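Local atomic coordinates of 4-hydroxythreonine-4-phosphate dehydrogenase (Legionella pneumophila subsp. pneumophila, PDB entry 6XMY), a protein that probably catalyses the NAD(P)-dependent oxidation of 4-(phosphooxy)-L-threonine, a step in the biosynthesis of pyridoxine 5'-phosphate. Residues L26-A31 / I57-Y62; L35-L40 / A318-A323; W78-A83 / L103-S108; P291-S296 / D325-R330. All blocks are in the same frame, centred on the assembly; numbering follows the deposited sequence. Where two conformers were deposited one is given.

Contact 1. Residues L26-A31 / I57-Y62; sequences LCLALA and IKFLEY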
loop_
_atom_site.group_PDB
_atom_site.type_symbol
_atom_site.label_atom_id
_atom_site.label_comp_id
_atom_site.label_asym_id
_atom_site.label_seq_id
_atom_site.Cartn_x
_atom_site.Cartn_y
_atom_site.Cartn_z
ATOM N N LEU A 26 4.181 11.342 10.213
ATOM C CA LEU A 26 3.099 11.463 9.245
ATOM C C LEU A 26 1.737 11.383 9.916
ATOM O O LEU A 26 0.801 12.077 9.506
ATOM C CB LEU A 26 3.241 10.382 8.176
ATOM C CG LEU A 26 4.491 10.555 7.304
ATOM C CD1 LEU A 26 4.699 9.352 6.395
ATOM C CD2 LEU A 26 4.374 11.841 6.500
ATOM N N CYS A 27 1.609 10.539 10.944
ATOM C CA CYS A 27 0.351 10.483 11.682
ATOM C C CYS A 27 0.087 11.796 12.406
ATOM O O CYS A 27 -1.055 12.270 12.451
ATOM C CB CYS A 27 0.373 9.312 12.659
ATOM S SG CYS A 27 0.399 7.702 11.833
ATOM N N LEU A 28 1.137 12.405 12.967
ATOM C CA LEU A 28 0.972 13.688 13.638
ATOM C C LEU A 28 0.520 14.764 12.662
ATOM O O LEU A 28 -0.237 15.663 13.043
ATOM C CB LEU A 28 2.271 14.086 14.343
ATOM C CG LEU A 28 2.724 13.141 15.457
ATOM C CD1 LEU A 28 4.112 13.506 15.955
ATOM C CD2 LEU A 28 1.724 13.134 16.629
ATOM N N ALA A 29 0.949 14.680 11.396
ATOM C CA ALA A 29 0.479 15.616 10.379
ATOM C C ALA A 29 -1.030 15.551 10.176
ATOM O O ALA A 29 -1.627 16.533 9.718
ATOM C CB ALA A 29 1.197 15.364 9.051
ATOM N N LEU A 30 -1.659 14.425 10.505
ATOM C CA LEU A 30 -3.106 14.321 10.378
ATOM C C LEU A 30 -3.841 15.110 11.451
ATOM O O LEU A 30 -5.055 15.308 11.325
ATOM C CB LEU A 30 -3.516 12.846 10.420
ATOM C CG LEU A 30 -2.881 12.000 9.308
ATOM C CD1 LEU A 30 -3.185 10.517 9.467
ATOM C CD2 LEU A 30 -3.303 12.489 7.917
ATOM N N ALA A 31 -3.141 15.561 12.499
ATOM C CA ALA A 31 -3.811 16.241 13.602
ATOM C C ALA A 31 -4.470 17.530 13.145
ATOM O O ALA A 31 -5.496 17.938 13.703
ATOM C CB ALA A 31 -2.826 16.529 14.735
ATOM N N ILE A 57 -0.263 19.578 19.796
ATOM C CA ILE A 57 -1.357 18.659 19.500
ATOM C C ILE A 57 -1.987 18.229 20.810
ATOM O O ILE A 57 -1.281 17.966 21.791
ATOM C CB ILE A 57 -0.844 17.421 18.734
ATOM C CG1 ILE A 57 -0.282 17.831 17.375
ATOM C CG2 ILE A 57 -1.947 16.385 18.560
ATOM C CD1 ILE A 57 0.482 16.736 16.677
ATOM N N LYS A 58 -3.315 18.144 20.826
ATOM C CA LYS A 58 -4.030 17.589 21.965
ATOM C C LYS A 58 -4.415 16.152 21.642
ATOM O O LYS A 58 -5.103 15.891 20.649
ATOM C CB LYS A 58 -5.259 18.430 22.298
ATOM C CG LYS A 58 -4.893 19.811 22.839
ATOM C CD LYS A 58 -6.107 20.699 22.966
ATOM C CE LYS A 58 -5.715 22.128 23.290
ATOM N NZ LYS A 58 -4.891 22.211 24.522
ATOM N N PHE A 59 -3.969 15.225 22.470
ATOM C CA PHE A 59 -4.178 13.808 22.225
ATOM C C PHE A 59 -5.367 13.299 23.023
ATOM O O PHE A 59 -5.513 13.602 24.214
ATOM C CB PHE A 59 -2.931 13.016 22.615
ATOM C CG PHE A 59 -1.731 13.331 21.768
ATOM C CD1 PHE A 59 -1.505 12.644 20.584
ATOM C CD2 PHE A 59 -0.842 14.328 22.143
ATOM C CE1 PHE A 59 -0.405 12.942 19.796
ATOM C CE2 PHE A 59 0.265 14.620 21.363
ATOM C CZ PHE A 59 0.481 13.926 20.189
ATOM N N LEU A 60 -6.207 12.510 22.363
ATOM C CA LEU A 60 -7.318 11.836 23.013
ATOM C C LEU A 60 -7.115 10.336 22.876
ATOM O O LEU A 60 -6.690 9.854 21.825
ATOM C CB LEU A 60 -8.644 12.212 22.339
ATOM C CG LEU A 60 -9.060 13.682 22.402
ATOM C CD1 LEU A 60 -10.212 13.953 21.452
ATOM C CD2 LEU A 60 -9.436 14.065 23.820
ATOM N N GLU A 61 -7.421 9.589 23.926
ATOM C CA GLU A 61 -7.435 8.144 23.802
ATOM C C GLU A 61 -8.754 7.688 23.191
ATOM O O GLU A 61 -9.832 8.165 23.564
ATOM C CB GLU A 61 -7.198 7.481 25.158
ATOM C CG GLU A 61 -5.788 7.755 25.679
ATOM C CD GLU A 61 -5.443 6.931 26.899
ATOM O OE1 GLU A 61 -6.200 5.995 27.226
ATOM O OE2 GLU A 61 -4.410 7.226 27.531
ATOM N N TYR A 62 -8.656 6.763 22.244
ATOM C CA TYR A 62 -9.826 6.287 21.521
ATOM C C TYR A 62 -10.863 5.693 22.464
ATOM O O TYR A 62 -10.533 4.952 23.393
ATOM C CB TYR A 62 -9.426 5.218 20.503
ATOM C CG TYR A 62 -10.639 4.613 19.843
ATOM C CD1 TYR A 62 -11.337 5.312 18.868
ATOM C CD2 TYR A 62 -11.121 3.366 20.229
ATOM C CE1 TYR A 62 -12.476 4.776 18.277
ATOM C CE2 TYR A 62 -12.255 2.832 19.651
ATOM C CZ TYR A 62 -12.922 3.535 18.672
ATOM O OH TYR A 62 -14.053 2.997 18.100
#
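Leu28 of helix 23-29 and Ala31, a little further along the chain, pack against Phe59 of strand 58-61 and Ile57 just before it. That strand is the outermost at one end of the parallel strand run 58-61, 74-79, 37-41, 12-15 and 117-120 in the alpha/beta fold of this PdxA-family protein. The contact is wholly apolar, and no hydrogen bond joins the two segments. The backbones stay apart, with Ala31 CA and Ile57 CA the nearest pair at 6.8 Å.

The aliphatic part centres on Ile57, which reaches across from the residue just before the strand. Its CG1 branch runs anti to its own carbonyl carbon (chi1 -64°) and carries CD1 to both Leu28 and Ala31: Ile57 CD1 lies 3.8 Å from Leu28 CD2 and equally 3.8 Å from Ala31 CB. The Ala31 methyl also meets CG1 and CG2 of Ile57, so this small side chain is held against the flank of the isoleucine as well as its end. Leu28 and Ile57 cross at about a right angle. Within segment 26-31, Ala31 N is hydrogen-bonded to Leu28 O, a turn that links the two contributing residues. The neighbouring strand 74-79 adds to this packing, with Leu75 touching both Leu28 and Ile57, while Arg49 and Ala50 of helix 43-52 reach Leu28 as well.

The aromatic part is smaller. One face of the Phe59 ring carries Ile57 CG2, 3.8 Å above the plane and offset toward the rim. Leu28 approaches the ring differently, at its edge and in its plane, with CD2 3.8 Å from Phe59 CE1 and 3.9 Å from Phe59 CZ.

Contact 2. Residues L35-L40 / A318-A323; sequences LPVVIL and AAVKMA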
loop_
_atom_site.group_PDB
_atom_site.type_symbol
_atom_site.label_atom_id
_atom_site.label_comp_id
_atom_site.label_asym_id
_atom_site.label_seq_id
_atom_site.Cartn_x
_atom_site.Cartn_y
_atom_site.Cartn_z
ATOM N N LEU A 35 -9.820 14.778 8.838
ATOM C CA LEU A 35 -9.969 13.425 8.333
ATOM C C LEU A 35 -10.258 12.496 9.507
ATOM O O LEU A 35 -9.615 12.610 10.557
ATOM C CB LEU A 35 -8.703 12.992 7.595
ATOM C CG LEU A 35 -8.419 13.743 6.288
ATOM C CD1 LEU A 35 -6.979 13.539 5.845
ATOM C CD2 LEU A 35 -9.370 13.307 5.188
ATOM N N PRO A 36 -11.214 11.601 9.387
ATOM C CA PRO A 36 -11.675 10.847 10.568
ATOM C C PRO A 36 -10.776 9.651 10.848
ATOM O O PRO A 36 -11.025 8.512 10.442
ATOM C CB PRO A 36 -13.076 10.408 10.150
ATOM C CG PRO A 36 -12.973 10.256 8.665
ATOM C CD PRO A 36 -12.053 11.345 8.202
ATOM N N VAL A 37 -9.684 9.920 11.560
ATOM C CA VAL A 37 -8.627 8.937 11.744
ATOM C C VAL A 37 -8.424 8.639 13.219
ATOM O O VAL A 37 -8.643 9.486 14.093
ATOM C CB VAL A 37 -7.302 9.391 11.092
ATOM C CG1 VAL A 37 -7.497 9.603 9.599
ATOM C CG2 VAL A 37 -6.771 10.658 11.771
ATOM N N VAL A 38 -7.998 7.406 13.485
ATOM C CA VAL A 38 -7.554 6.965 14.800
ATOM C C VAL A 38 -6.198 6.309 14.595
ATOM O O VAL A 38 -6.053 5.457 13.714
ATOM C CB VAL A 38 -8.553 5.964 15.414
ATOM C CG1 VAL A 38 -7.973 5.332 16.688
ATOM C CG2 VAL A 38 -9.894 6.666 15.713
ATOM N N ILE A 39 -5.202 6.723 15.380
ATOM C CA ILE A 39 -3.821 6.287 15.187
ATOM C C ILE A 39 -3.525 5.108 16.096
ATOM O O ILE A 39 -3.685 5.211 17.316
ATOM C CB ILE A 39 -2.829 7.424 15.486
ATOM C CG1 ILE A 39 -3.233 8.721 14.773
ATOM C CG2 ILE A 39 -1.410 6.988 15.151
ATOM C CD1 ILE A 39 -3.429 8.579 13.273
ATOM N N LEU A 40 -3.044 4.013 15.520
ATOM C CA LEU A 40 -2.502 2.897 16.282
ATOM C C LEU A 40 -1.026 3.160 16.529
ATOM O O LEU A 40 -0.247 3.229 15.576
ATOM C CB LEU A 40 -2.601 1.610 15.477
ATOM C CG LEU A 40 -3.903 0.859 15.414
ATOM C CD1 LEU A 40 -3.710 -0.252 14.402
ATOM C CD2 LEU A 40 -4.292 0.302 16.806
ATOM N N ALA A 318 -2.929 11.439 0.724
ATOM C CA ALA A 318 -3.615 10.770 -0.375
ATOM C C ALA A 318 -4.101 9.381 0.027
ATOM O O ALA A 318 -5.201 8.965 -0.364
ATOM C CB ALA A 318 -2.694 10.690 -1.593
ATOM N N ALA A 319 -3.307 8.650 0.822
ATOM C CA ALA A 319 -3.693 7.297 1.225
ATOM C C ALA A 319 -4.906 7.315 2.145
ATOM O O ALA A 319 -5.799 6.466 2.021
ATOM C CB ALA A 319 -2.526 6.593 1.912
ATOM N N VAL A 320 -4.948 8.272 3.073
ATOM C CA VAL A 320 -6.105 8.424 3.947
ATOM C C VAL A 320 -7.331 8.822 3.137
ATOM O O VAL A 320 -8.426 8.278 3.331
ATOM C CB VAL A 320 -5.796 9.438 5.063
ATOM C CG1 VAL A 320 -7.052 9.706 5.888
ATOM C CG2 VAL A 320 -4.664 8.929 5.963
ATOM N N LYS A 321 -7.173 9.763 2.206
ATOM C CA LYS A 321 -8.320 10.191 1.414
ATOM C C LYS A 321 -8.844 9.063 0.536
ATOM O O LYS A 321 -10.063 8.901 0.383
ATOM C CB LYS A 321 -7.956 11.427 0.593
ATOM C CG LYS A 321 -7.801 12.667 1.458
ATOM C CD LYS A 321 -7.267 13.851 0.673
ATOM C CE LYS A 321 -6.479 14.784 1.584
ATOM N NZ LYS A 321 -6.128 16.077 0.926
ATOM N N MET A 322 -7.951 8.255 -0.033
ATOM C CA MET A 322 -8.412 7.137 -0.850
ATOM C C MET A 322 -9.153 6.109 -0.005
ATOM O O MET A 322 -10.203 5.599 -0.418
ATOM C CB MET A 322 -7.241 6.494 -1.592
ATOM C CG MET A 322 -7.674 5.339 -2.467
ATOM S SD MET A 322 -6.354 4.651 -3.462
ATOM C CE MET A 322 -5.947 6.058 -4.494
ATOM N N ALA A 323 -8.626 5.796 1.179
ATOM C CA ALA A 323 -9.316 4.867 2.067
ATOM C C ALA A 323 -10.689 5.403 2.458
ATOM O O ALA A 323 -11.680 4.658 2.460
ATOM C CB ALA A 323 -8.458 4.578 3.298
#
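Leu35 and Val320 bring the two backbones closest, their CA atoms 7.7 Å apart, where the approach to strand 37-41 passes helix 314-328. Pro36 is the centre of an inverse gamma turn, closed by a weak bond from Val37 N to Leu35 O, and this turn leads the chain into the strand. Leu35 and Val37, on the two sides of the turn, both direct their side chains toward the helix. The helical segment keeps its regular bonding, as in Met322 N to Ala318 O.

One methyl of Val320 collects most of the contact. CG1 stands anti to the backbone N of Val320 (chi1 174°) and enters the angle between the two strand-side residues, with Val320 CG1 3.7 Å from Val37 CG1 and 3.8 Å from Leu35 CD1. Val37 meets the helix valine at about a right angle, branch against branch, whereas Leu35 passes it at a slant and adds its CB at the margin. The second methyl of Leu35 serves another residue: Leu35 CD2 lies 4.1 Å from Lys321 CG, so the leucine fork spans two successive helix positions. Beyond CG the lysine chain is extended, and Lys321 is exposed.

Val320 also touches Leu12 and Val119, which with its contact to Val37 places helix 314-328 over strands 12-15, 37-41 and 117-120. Val37 packs on Ile14 of the adjacent strand. All contacts across the two segments are between carbon atoms, with no hydrogen bond. Their chemistry implies cohesion by burial and shape: leucine and valine methyls form the buried part, and the aliphatic root of a lysine covers its border.

Contact 3. Residues W78-A83 / L103-S108; sequences WPVPCA and LTLGAS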
loop_
_atom_site.group_PDB
_atom_site.type_symbol
_atom_site.label_atom_id
_atom_site.label_comp_id
_atom_site.label_asym_id
_atom_site.label_seq_id
_atom_site.Cartn_x
_atom_site.Cartn_y
_atom_site.Cartn_z
ATOM N N TRP A 78 -5.267 4.931 19.578
ATOM C CA TRP A 78 -5.451 3.625 20.199
ATOM C C TRP A 78 -4.073 3.201 20.698
ATOM O O TRP A 78 -3.243 2.745 19.906
ATOM C CB TRP A 78 -5.994 2.608 19.185
ATOM C CG TRP A 78 -6.262 1.238 19.772
ATOM C CD1 TRP A 78 -5.362 0.417 20.392
ATOM C CD2 TRP A 78 -7.514 0.532 19.793
ATOM N NE1 TRP A 78 -5.968 -0.743 20.801
ATOM C CE2 TRP A 78 -7.290 -0.698 20.452
ATOM C CE3 TRP A 78 -8.805 0.822 19.328
ATOM C CZ2 TRP A 78 -8.306 -1.639 20.652
ATOM C CZ3 TRP A 78 -9.824 -0.119 19.529
ATOM C CH2 TRP A 78 -9.561 -1.336 20.181
ATOM N N PRO A 79 -3.779 3.352 21.984
ATOM C CA PRO A 79 -2.403 3.141 22.446
ATOM C C PRO A 79 -1.971 1.684 22.359
ATOM O O PRO A 79 -2.711 0.762 22.710
ATOM C CB PRO A 79 -2.447 3.621 23.903
ATOM C CG PRO A 79 -3.608 4.588 23.930
ATOM C CD PRO A 79 -4.624 3.927 23.044
ATOM N N VAL A 80 -0.747 1.492 21.878
ATOM C CA VAL A 80 -0.078 0.194 21.843
ATOM C C VAL A 80 1.350 0.464 22.295
ATOM O O VAL A 80 2.022 1.304 21.696
ATOM C CB VAL A 80 -0.061 -0.400 20.425
ATOM C CG1 VAL A 80 0.596 -1.774 20.439
ATOM C CG2 VAL A 80 -1.476 -0.472 19.834
ATOM N N PRO A 81 1.863 -0.209 23.322
ATOM C CA PRO A 81 3.149 0.206 23.912
ATOM C C PRO A 81 4.352 -0.387 23.188
ATOM O O PRO A 81 4.418 -1.595 22.951
ATOM C CB PRO A 81 3.058 -0.330 25.346
ATOM C CG PRO A 81 2.148 -1.544 25.229
ATOM C CD PRO A 81 1.155 -1.214 24.140
ATOM N N CYS A 82 5.328 0.467 22.870
ATOM C CA CYS A 82 6.624 -0.029 22.423
ATOM C C CYS A 82 7.288 -0.814 23.548
ATOM O O CYS A 82 7.080 -0.541 24.731
ATOM C CB CYS A 82 7.548 1.131 22.030
ATOM S SG CYS A 82 7.041 2.024 20.566
ATOM N N ALA A 83 8.083 -1.820 23.173
ATOM C CA ALA A 83 8.842 -2.559 24.177
ATOM C C ALA A 83 9.942 -1.703 24.795
ATOM O O ALA A 83 10.277 -1.879 25.976
ATOM C CB ALA A 83 9.442 -3.827 23.576
ATOM N N LEU A 103 0.119 -4.087 13.006
ATOM C CA LEU A 103 -0.447 -4.718 11.816
ATOM C C LEU A 103 -1.533 -5.723 12.186
ATOM O O LEU A 103 -2.588 -5.787 11.535
ATOM C CB LEU A 103 0.653 -5.419 11.014
ATOM C CG LEU A 103 1.394 -4.610 9.945
ATOM C CD1 LEU A 103 1.802 -3.246 10.439
ATOM C CD2 LEU A 103 2.596 -5.379 9.419
ATOM N N THR A 104 -1.279 -6.535 13.215
ATOM C CA THR A 104 -2.220 -7.584 13.599
ATOM C C THR A 104 -3.473 -6.972 14.194
ATOM O O THR A 104 -4.598 -7.328 13.821
ATOM C CB THR A 104 -1.545 -8.528 14.602
ATOM O OG1 THR A 104 -0.341 -9.056 14.033
ATOM C CG2 THR A 104 -2.480 -9.681 14.988
ATOM N N LEU A 105 -3.299 -6.018 15.101
ATOM C CA LEU A 105 -4.447 -5.339 15.683
ATOM C C LEU A 105 -5.213 -4.548 14.627
ATOM O O LEU A 105 -6.449 -4.570 14.604
ATOM C CB LEU A 105 -3.966 -4.443 16.820
ATOM C CG LEU A 105 -4.941 -3.855 17.817
ATOM C CD1 LEU A 105 -5.851 -4.917 18.434
ATOM C CD2 LEU A 105 -4.103 -3.141 18.874
ATOM N N GLY A 106 -4.504 -3.886 13.713
ATOM C CA GLY A 106 -5.183 -3.137 12.664
ATOM C C GLY A 106 -6.025 -4.021 11.761
ATOM O O GLY A 106 -7.178 -3.702 11.454
ATOM N N ALA A 107 -5.462 -5.154 11.331
ATOM C CA ALA A 107 -6.221 -6.086 10.503
ATOM C C ALA A 107 -7.431 -6.622 11.255
ATOM O O ALA A 107 -8.540 -6.685 10.709
ATOM C CB ALA A 107 -5.321 -7.237 10.052
ATOM N N SER A 108 -7.227 -7.028 12.510
ATOM C CA SER A 108 -8.303 -7.611 13.307
ATOM C C SER A 108 -9.430 -6.612 13.540
ATOM O O SER A 108 -10.615 -6.942 13.376
ATOM C CB SER A 108 -7.739 -8.089 14.644
ATOM O OG SER A 108 -8.760 -8.686 15.419
#
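Val80 and Leu105 are the closest residues by backbone, yet their CA atoms are 9.4 Å apart, so side chains alone bridge the gap between segment 78-83 and helix 96-111. This is helix-on-strand packing in the alpha/beta fold: the end of strand 74-79 and the loop after it lie against the helix that follows in the chain.

Leu105 carries the helix side of the contact. Its CG stands anti to the backbone N (chi1 -166°), and CD2 is the methyl that faces both Trp78 and Val80. The leucine and valine slide past each other in opposite directions, with Val80 CG2 3.9 Å from Leu105 CD2. Trp78, one residue removed across Pro79, also directs its CB toward the helix, and its indole crosses the leucine at about a right angle.

The helix backbone is regular here, with Ala107 N bonded to Leu103 O. Neighbouring residues widen the patch: Leu40 of strand 37-41 touches both Trp78 and Leu105, Leu109 of the same helix reaches Trp78, and Tyr98 and Leu102 pack on Val80.

No hydrogen bond crosses between the segments. The leucine methyl meets the pyrrole part of the indole, approaching it obliquely: Leu105 CD2 lies 4.1 Å from Trp78 CD1 and closer still, at 3.6 Å, to Trp78 NE1.

Contact 4. Residues P291-S296 / D325-R330; sequences PIIRTS and DMALTR. With SO4 (sulfate ion), chain C.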
loop_
_atom_site.group_PDB
_atom_site.type_symbol
_atom_site.label_atom_id
_atom_site.label_comp_id
_atom_site.label_asym_id
_atom_site.label_seq_id
_atom_site.Cartn_x
_atom_site.Cartn_y
_atom_site.Cartn_z
ATOM N N PRO A 291 -10.692 -8.723 2.474
ATOM C CA PRO A 291 -12.053 -8.370 2.897
ATOM C C PRO A 291 -12.142 -7.020 3.590
ATOM O O PRO A 291 -13.240 -6.614 3.989
ATOM C CB PRO A 291 -12.426 -9.510 3.859
ATOM C CG PRO A 291 -11.157 -9.995 4.380
ATOM C CD PRO A 291 -10.124 -9.808 3.292
ATOM N N ILE A 292 -11.017 -6.329 3.753
ATOM C CA ILE A 292 -10.982 -4.969 4.264
ATOM C C ILE A 292 -10.339 -4.073 3.214
ATOM O O ILE A 292 -9.665 -4.536 2.289
ATOM C CB ILE A 292 -10.208 -4.851 5.596
ATOM C CG1 ILE A 292 -8.732 -5.236 5.393
ATOM C CG2 ILE A 292 -10.875 -5.696 6.693
ATOM C CD1 ILE A 292 -7.791 -4.745 6.494
ATOM N N ILE A 293 -10.556 -2.771 3.379
ATOM C CA ILE A 293 -9.843 -1.758 2.612
ATOM C C ILE A 293 -8.519 -1.504 3.313
ATOM O O ILE A 293 -8.484 -1.277 4.529
ATOM C CB ILE A 293 -10.662 -0.461 2.554
ATOM C CG1 ILE A 293 -11.998 -0.687 1.847
ATOM C CG2 ILE A 293 -9.845 0.652 1.927
ATOM C CD1 ILE A 293 -13.027 0.354 2.200
ATOM N N ARG A 294 -7.424 -1.556 2.558
ATOM C CA ARG A 294 -6.119 -1.196 3.098
ATOM C C ARG A 294 -5.367 -0.372 2.070
ATOM O O ARG A 294 -5.131 -0.841 0.951
ATOM C CB ARG A 294 -5.294 -2.426 3.497
ATOM C CG ARG A 294 -3.899 -2.061 4.015
ATOM C CD ARG A 294 -2.841 -2.277 2.945
ATOM N NE ARG A 294 -1.539 -1.718 3.320
ATOM C CZ ARG A 294 -0.379 -2.079 2.771
ATOM N NH1 ARG A 294 -0.347 -3.031 1.848
ATOM N NH2 ARG A 294 0.753 -1.507 3.165
ATOM N N THR A 295 -4.994 0.846 2.448
ATOM C CA THR A 295 -4.117 1.689 1.647
ATOM C C THR A 295 -2.837 1.957 2.424
ATOM O O THR A 295 -2.703 1.613 3.605
ATOM C CB THR A 295 -4.794 3.012 1.272
ATOM O OG1 THR A 295 -5.067 3.758 2.465
ATOM C CG2 THR A 295 -6.088 2.760 0.519
ATOM N N SER A 296 -1.901 2.615 1.744
ATOM C CA SER A 296 -0.563 2.785 2.281
ATOM C C SER A 296 0.118 3.957 1.598
ATOM O O SER A 296 -0.184 4.297 0.445
ATOM C CB SER A 296 0.247 1.512 2.058
ATOM O OG SER A 296 1.550 1.637 2.594
ATOM N N ASP A 325 -12.538 7.492 0.703
ATOM C CA ASP A 325 -13.415 7.452 -0.465
ATOM C C ASP A 325 -13.929 6.043 -0.710
ATOM O O ASP A 325 -15.102 5.850 -1.057
ATOM C CB ASP A 325 -12.675 7.979 -1.693
ATOM C CG ASP A 325 -12.478 9.486 -1.662
ATOM O OD1 ASP A 325 -13.121 10.160 -0.829
ATOM O OD2 ASP A 325 -11.671 9.995 -2.470
ATOM N N MET A 326 -13.078 5.040 -0.496
ATOM C CA MET A 326 -13.484 3.645 -0.672
ATOM C C MET A 326 -14.474 3.218 0.402
ATOM O O MET A 326 -15.433 2.481 0.128
ATOM C CB MET A 326 -12.249 2.744 -0.620
ATOM C CG MET A 326 -11.353 2.849 -1.838
ATOM S SD MET A 326 -12.187 2.257 -3.326
ATOM C CE MET A 326 -10.976 2.723 -4.548
ATOM N N ALA A 327 -14.244 3.650 1.641
ATOM C CA ALA A 327 -15.161 3.280 2.712
ATOM C C ALA A 327 -16.533 3.903 2.494
ATOM O O ALA A 327 -17.558 3.263 2.752
ATOM C CB ALA A 327 -14.573 3.671 4.065
ATOM N N LEU A 328 -16.575 5.141 1.993
ATOM C CA LEU A 328 -17.863 5.788 1.764
ATOM C C LEU A 328 -18.638 5.126 0.633
ATOM O O LEU A 328 -19.871 5.197 0.609
ATOM C CB LEU A 328 -17.666 7.282 1.491
ATOM C CG LEU A 328 -17.257 8.116 2.705
ATOM C CD1 LEU A 328 -16.830 9.511 2.279
ATOM C CD2 LEU A 328 -18.404 8.191 3.696
ATOM N N THR A 329 -17.946 4.463 -0.295
ATOM C CA THR A 329 -18.591 3.808 -1.424
ATOM C C THR A 329 -18.615 2.287 -1.289
ATOM O O THR A 329 -18.875 1.586 -2.272
ATOM C CB THR A 329 -17.946 4.234 -2.743
ATOM O OG1 THR A 329 -16.619 3.705 -2.819
ATOM C CG2 THR A 329 -17.880 5.750 -2.832
ATOM N N ARG A 330 -18.369 1.768 -0.090
ATOM C CA ARG A 330 -18.380 0.326 0.142
ATOM C C ARG A 330 -19.809 -0.204 0.165
ATOM O O ARG A 330 -20.747 0.535 0.457
ATOM C CB ARG A 330 -17.673 -0.016 1.455
HETATM S S SO4 C . 3.881 -3.459 1.400
HETATM O O1 SO4 C . 2.586 -2.786 1.332
HETATM O O2 SO4 C . 4.390 -3.376 2.765
HETATM O O3 SO4 C . 3.682 -4.869 1.069
HETATM O O4 SO4 C . 4.876 -2.864 0.493
#
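Ile293 meets Met326 and Ala327 in an apolar surface contact, where segment 291-296 passes the C-terminal end of helix 314-328. Ile293 CD1 does most of the touching. With CG1 anti to its own carbonyl carbon (chi1 -62°), the isoleucine lays CD1 against the helix backbone, 3.6 Å from Ala327 N and 3.7 Å from Met326 C. Side-chain contact is looser: Ile293 CD1 is 3.8 Å from Met326 CB, while the rest of the methionine leads away.

The next residue, Arg294, serves a different site. Its guanidinium meets one sulfate oxygen at its edge and in its plane, with Arg294 NH1 3.0 Å and NH2 2.9 Å from SO4 O1, at N-H...O angles of 143° and 149°. The sulfate, probably from the crystallisation liquor, is also hydrogen-bonded to Thr139 OG1, His138 N and Asn285 ND2. Arg294, His138, Thr139 and Asn285 are predicted substrate-binding residues, so the ion may mimic the substrate phosphate.

Thr287 OG1 and Thr120 OG1 further fix the guanidinium. Strand 294-297 runs between strands 117-120 and 284-288, with helix 314-328 beside it, met by Ile293 and, through OG1, by Thr295.

How the contacts relate
Contacts 2 and 4 share helix 314-328 and have centres 10 Å apart. They are tied directly by a probable hydrogen bond between Ala319 O and Thr295 OG1, 2.8 Å long. Contact 1 adjoins contact 2 through Leu30, which packs on both Val37 and Val320. Contact 3 joins contact 2 along neighbouring strands, with a probable hydrogen bond of 2.8 Å between Ile39 O and Trp78 N, and joins contact 1 where Tyr62 packs on Trp78. Segment 291-296 reaches the active-site region, through Arg294 of the predicted substrate site and Ser296 of the NAD pocket; the side chains of Leu28 and Val320 each stay about 13 Å from the dinucleotide.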